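Local structure of Two-component sensor histidine kinase (Nostoc sp., 6OZB) at residues T23-Q28 and E33-A38. The protein binds the bilin phycoerythrobilin in the GAF domain of a cyanobacterial phytochrome and probably senses light as part of a two-component sensor histidine kinase. The protein carries 1 engineered substitution. Numbering follows the deposited sequence. Where two conformers were deposited one is given.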
loop_
_atom_site.group_PDB
_atom_site.type_symbol
_atom_site.label_atom_id
_atom_site.label_comp_id
_atom_site.label_asym_id
_atom_site.label_seq_id
_atom_site.Cartn_x
_atom_site.Cartn_y
_atom_site.Cartn_z
ATOM N N THR C 23 -5.354 21.912 -28.213
ATOM C CA THR C 23 -5.867 21.632 -29.528
ATOM C C THR C 23 -5.894 22.913 -30.375
ATOM O O THR C 23 -5.558 22.885 -31.550
ATOM C CB THR C 23 -7.251 21.004 -29.436
ATOM O OG1 THR C 23 -7.152 19.757 -28.727
ATOM C CG2 THR C 23 -7.804 20.760 -30.790
ATOM N N ALA C 24 -6.241 24.041 -29.765
ATOM C CA ALA C 24 -6.291 25.309 -30.481
ATOM C C ALA C 24 -4.909 25.657 -31.019
ATOM O O ALA C 24 -4.788 26.159 -32.138
ATOM C CB ALA C 24 -6.807 26.416 -29.590
ATOM N N ARG C 25 -3.870 25.390 -30.228
ATOM C CA ARG C 25 -2.508 25.669 -30.654
ATOM C C ARG C 25 -2.063 24.789 -31.814
ATOM O O ARG C 25 -1.343 25.236 -32.716
ATOM C CB ARG C 25 -1.537 25.501 -29.496
ATOM C CG ARG C 25 -1.710 26.579 -28.447
ATOM C CD ARG C 25 -0.764 26.371 -27.300
ATOM N NE ARG C 25 -1.336 27.084 -26.180
ATOM C CZ ARG C 25 -1.774 26.510 -25.062
ATOM N NH1 ARG C 25 -1.659 25.187 -24.827
ATOM N NH2 ARG C 25 -2.317 27.279 -24.159
ATOM N N ILE C 26 -2.454 23.524 -31.761
ATOM C CA ILE C 26 -2.182 22.611 -32.876
ATOM C C ILE C 26 -2.844 23.137 -34.151
ATOM O O ILE C 26 -2.205 23.281 -35.186
ATOM C CB ILE C 26 -2.714 21.187 -32.592
ATOM C CG1 ILE C 26 -1.993 20.542 -31.423
ATOM C CG2 ILE C 26 -2.556 20.284 -33.852
ATOM C CD1 ILE C 26 -2.683 19.253 -30.949
ATOM N N ARG C 27 -4.113 23.504 -34.044
ATOM C CA ARG C 27 -4.894 23.970 -35.189
ATOM C C ARG C 27 -4.365 25.261 -35.788
ATOM O O ARG C 27 -4.512 25.503 -36.988
ATOM C CB ARG C 27 -6.330 24.120 -34.762
ATOM C CG ARG C 27 -6.990 22.771 -34.406
ATOM C CD ARG C 27 -8.411 23.020 -34.125
ATOM N NE ARG C 27 -9.091 21.908 -33.485
ATOM C CZ ARG C 27 -10.327 22.000 -33.018
ATOM N NH1 ARG C 27 -11.011 23.134 -33.150
ATOM N NH2 ARG C 27 -10.887 20.951 -32.448
ATOM N N GLN C 28 -3.743 26.093 -34.958
ATOM C CA GLN C 28 -3.122 27.331 -35.427
ATOM C C GLN C 28 -1.706 27.119 -36.018
ATOM O O GLN C 28 -1.041 28.087 -36.388
ATOM C CB GLN C 28 -3.064 28.344 -34.281
ATOM C CG GLN C 28 -4.452 28.810 -33.842
ATOM C CD GLN C 28 -4.424 29.673 -32.591
ATOM O OE1 GLN C 28 -3.426 29.718 -31.867
ATOM N NE2 GLN C 28 -5.540 30.336 -32.309
ATOM N N GLU C 33 7.566 23.276 -30.067
ATOM C CA GLU C 33 8.223 23.836 -28.866
ATOM C C GLU C 33 7.356 24.907 -28.211
ATOM O O GLU C 33 7.276 24.977 -26.984
ATOM C CB GLU C 33 9.616 24.414 -29.194
ATOM C CG GLU C 33 10.636 23.384 -29.689
ATOM C CD GLU C 33 10.485 22.994 -31.158
ATOM O OE1 GLU C 33 11.268 22.127 -31.605
ATOM O OE2 GLU C 33 9.591 23.527 -31.857
ATOM N N ASP C 34 6.665 25.702 -29.027
ATOM C CA ASP C 34 5.777 26.734 -28.485
ATOM C C ASP C 34 4.501 26.151 -27.907
ATOM O O ASP C 34 3.974 26.665 -26.922
ATOM C CB ASP C 34 5.431 27.756 -29.555
ATOM C CG ASP C 34 6.630 28.519 -30.033
ATOM O OD1 ASP C 34 7.588 28.674 -29.255
ATOM O OD2 ASP C 34 6.634 28.924 -31.209
ATOM N N ILE C 35 3.984 25.084 -28.512
ATOM C CA ILE C 35 2.840 24.414 -27.931
ATOM C C ILE C 35 3.187 23.870 -26.552
ATOM O O ILE C 35 2.400 23.963 -25.618
ATOM C CB ILE C 35 2.336 23.239 -28.804
ATOM C CG1 ILE C 35 1.899 23.754 -30.177
ATOM C CG2 ILE C 35 1.211 22.543 -28.109
ATOM C CD1 ILE C 35 1.435 22.703 -31.100
ATOM N N ILE C 36 4.364 23.271 -26.439
ATOM C CA ILE C 36 4.774 22.645 -25.185
ATOM C C ILE C 36 5.024 23.687 -24.096
ATOM O O ILE C 36 4.604 23.498 -22.960
ATOM C CB ILE C 36 6.027 21.786 -25.399
ATOM C CG1 ILE C 36 5.644 20.527 -26.154
ATOM C CG2 ILE C 36 6.631 21.366 -24.129
ATOM C CD1 ILE C 36 6.843 19.865 -26.791
ATOM N N THR C 37 5.675 24.777 -24.460
ATOM C CA THR C 37 5.971 25.869 -23.513
ATOM C C THR C 37 4.693 26.476 -22.963
ATOM O O THR C 37 4.512 26.580 -21.744
ATOM C CB THR C 37 6.821 26.966 -24.180
ATOM O OG1 THR C 37 8.133 26.451 -24.483
ATOM C CG2 THR C 37 6.969 28.173 -23.266
ATOM N N ALA C 38 3.765 26.811 -23.843
ATOM C CA ALA C 38 2.536 27.478 -23.400
ATOM C C ALA C 38 1.673 26.565 -22.564
ATOM O O ALA C 38 0.940 27.021 -21.687
ATOM C CB ALA C 38 1.747 27.992 -24.599
#
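Arg-25 lies along the flank of the facing helix, its aliphatic stem against Ile-35 and one face of its guanidinium under the methyl of Ala-38. The chain leaves with CG anti to the carbonyl carbon (chi1 -69°) and stays extended from CG to NE, which carries it one helical turn along the partner, from Ile-35 to Ala-38. At its root, CB meets Ile-35 CG1 at 3.9 Å. Farther out, the Ala-38 methyl is displaced toward the rim of the guanidinium, with CB 3.6 Å from Arg-25 NE. The polar end has its partner a turn later, where NH2 makes a salt bridge to Glu-42 OE1.

Ile-35 adds the second apolar element. Its CG1 branch, anti to the carbonyl carbon (chi1 -61°) and extended to CD1, reaches the backbone of the other helix, where CD1 lies 4.0 Å from Ile-26 N. The two isoleucine side chains cross at about a right angle, and CD1 touches Ile-26 CG1 at 4.1 Å. Leu-30, in the connecting loop, packs on both Arg-25 and Ile-35. The contact lies near the turn of a hairpin of helices 12-27 and 32-47, nearly antiparallel here (161°); helix 178-201 of this GAF-domain protein flanks helix 12-27, Ile-26 touching Gln-190 and Ala-194.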